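Local coordinates for response regulator receiver protein (Sinorhizobium medicae, PDB 2RDM) that is of unknown specific function but, as a CheY-like receiver domain, probably accepts a phosphoryl group in two-component signalling, at residues I82-G87 against N96-S101. The protein carries 1 engineered substitution. Sequence-based numbering, arbitrary orientation. Where two conformers were deposited one is given.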
loop_
_atom_site.group_PDB
_atom_site.type_symbol
_atom_site.label_atom_id
_atom_site.label_comp_id
_atom_site.label_asym_id
_atom_site.label_seq_id
_atom_site.Cartn_x
_atom_site.Cartn_y
_atom_site.Cartn_z
ATOM N N ILE A 82 12.376 -10.841 3.503
ATOM C CA ILE A 82 13.799 -10.512 3.462
ATOM C C ILE A 82 13.977 -9.186 4.191
ATOM O O ILE A 82 13.349 -8.197 3.812
ATOM C CB ILE A 82 14.314 -10.370 2.012
ATOM C CG1 ILE A 82 14.171 -11.682 1.226
ATOM C CG2 ILE A 82 15.763 -9.834 1.984
ATOM C CD1 ILE A 82 15.091 -12.803 1.657
ATOM N N VAL A 83 14.775 -9.196 5.259
ATOM C CA VAL A 83 15.181 -7.973 5.952
ATOM C C VAL A 83 16.696 -7.879 5.878
ATOM O O VAL A 83 17.400 -8.763 6.376
ATOM C CB VAL A 83 14.753 -7.952 7.440
ATOM C CG1 VAL A 83 15.200 -6.649 8.124
ATOM C CG2 VAL A 83 13.217 -8.106 7.588
ATOM N N TYR A 84 17.189 -6.784 5.315
ATOM C CA TYR A 84 18.624 -6.517 5.293
ATOM C C TYR A 84 19.022 -5.670 6.485
ATOM O O TYR A 84 18.278 -4.781 6.895
ATOM C CB TYR A 84 19.013 -5.758 4.035
ATOM C CG TYR A 84 18.635 -6.395 2.703
ATOM C CD1 TYR A 84 19.379 -7.454 2.171
ATOM C CD2 TYR A 84 17.542 -5.921 1.972
ATOM C CE1 TYR A 84 19.049 -8.012 0.944
ATOM C CE2 TYR A 84 17.199 -6.473 0.739
ATOM C CZ TYR A 84 17.936 -7.535 0.248
ATOM O OH TYR A 84 17.635 -8.043 -0.971
ATOM N N ILE A 85 20.227 -5.898 7.008
ATOM C CA ILE A 85 20.747 -5.140 8.147
ATOM C C ILE A 85 22.086 -4.528 7.747
ATOM O O ILE A 85 23.035 -5.263 7.487
ATOM C CB ILE A 85 20.972 -6.047 9.390
ATOM C CG1 ILE A 85 19.693 -6.783 9.813
ATOM C CG2 ILE A 85 21.589 -5.260 10.546
ATOM C CD1 ILE A 85 18.490 -5.932 10.080
ATOM N N SER A 86 22.128 -3.214 7.785
ATOM C CA SER A 86 23.305 -2.535 7.343
ATOM C C SER A 86 23.823 -1.501 8.252
ATOM O O SER A 86 23.107 -0.905 8.978
ATOM C CB SER A 86 23.104 -1.955 5.990
ATOM O OG SER A 86 22.500 -0.720 6.111
ATOM N N GLY A 87 25.134 -1.288 8.201
ATOM C CA GLY A 87 25.767 -0.240 8.979
ATOM C C GLY A 87 25.602 1.130 8.350
ATOM O O GLY A 87 25.058 2.046 8.968
ATOM N N ASN A 96 20.022 -2.942 -5.490
ATOM C CA ASN A 96 20.413 -4.328 -5.207
ATOM C C ASN A 96 19.409 -5.161 -4.408
ATOM O O ASN A 96 19.466 -6.389 -4.443
ATOM C CB ASN A 96 21.761 -4.375 -4.494
ATOM C CG ASN A 96 22.886 -3.820 -5.332
ATOM O OD1 ASN A 96 23.325 -4.447 -6.291
ATOM N ND2 ASN A 96 23.363 -2.641 -4.969
ATOM N N GLY A 97 18.523 -4.495 -3.669
ATOM C CA GLY A 97 17.522 -5.193 -2.847
ATOM C C GLY A 97 16.500 -5.881 -3.722
ATOM O O GLY A 97 16.282 -5.477 -4.856
ATOM N N VAL A 98 15.882 -6.942 -3.197
ATOM C CA VAL A 98 14.837 -7.653 -3.918
ATOM C C VAL A 98 13.477 -6.983 -3.670
ATOM O O VAL A 98 13.302 -6.273 -2.682
ATOM C CB VAL A 98 14.778 -9.171 -3.518
ATOM C CG1 VAL A 98 16.023 -9.907 -3.994
ATOM C CG2 VAL A 98 14.587 -9.359 -2.016
ATOM N N PRO A 99 12.498 -7.200 -4.557
ATOM C CA PRO A 99 11.232 -6.515 -4.304
ATOM C C PRO A 99 10.604 -6.901 -2.968
ATOM O O PRO A 99 10.752 -8.043 -2.534
ATOM C CB PRO A 99 10.357 -7.011 -5.442
ATOM C CG PRO A 99 11.319 -7.372 -6.519
ATOM C CD PRO A 99 12.442 -7.993 -5.799
ATOM N N ASP A 100 9.922 -5.940 -2.343
ATOM C CA ASP A 100 9.197 -6.108 -1.075
ATOM C C ASP A 100 10.047 -6.466 0.142
ATOM O O ASP A 100 9.530 -6.976 1.136
ATOM C CB ASP A 100 8.028 -7.108 -1.217
ATOM C CG ASP A 100 7.072 -6.723 -2.308
ATOM O OD1 ASP A 100 6.590 -5.572 -2.291
ATOM O OD2 ASP A 100 6.808 -7.566 -3.184
ATOM N N SER A 101 11.347 -6.196 0.062
ATOM C CA SER A 101 12.224 -6.387 1.194
ATOM C C SER A 101 12.225 -5.110 2.024
ATOM O O SER A 101 11.709 -4.076 1.574
ATOM C CB SER A 101 13.624 -6.717 0.702
ATOM O OG SER A 101 14.124 -5.634 -0.096
HETATM O O HOH W 1 10.103 -9.586 1.860
HETATM O O HOH W 2 19.260 -8.685 -2.850
#
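The Y84 ring meets S101 and V98 along its edge: S101 OG lies 3.3 Å from CE2, near the ring plane, and V98 N approaches the phenol oxygen, also close to that plane. One face carries CG2 of I82, 3.6 Å above the plane and offset toward the rim; G97 CA comes in obliquely at the hydroxyl end. W67 and W93 also meet the ring, making the phenol part of an aromatic cluster. With CG anti to its carbonyl carbon (chi1 -56°), Y84 carries its hydroxyl to the backbone that follows helix 93-96. There V98 N donates to Y84 OH at 3.0 Å, the N-H...O angle a bent 149°. Y84 OH in turn donates to a water at 2.6 Å, and that water donates to N96 O, so the phenol spans the helix end and the turn. V98 CG2 packs 3.5 Å from Y84 OH and 4.0 Å from I82 CG1, the I82 and V98 side chains crossing at about a right angle. S101 OG, turned back over its own chain (chi1 61°), donates to V98 O at 2.8 Å in the carbonyl plane, reinforcing the type II turn V98-S101, whose own backbone bond, S101 N to V98 O, is weak; W93 NE1 is a second partner of S101 OG. A phenylalanine in place of Y84 would probably keep much of the ring packing but leave V98 N and the bridging water without their hydroxyl partner. Buried in the receiver fold, this one hydroxyl thus acts as both acceptor and donor, tying strand 82-86 to the loop that leads into strand 102-105.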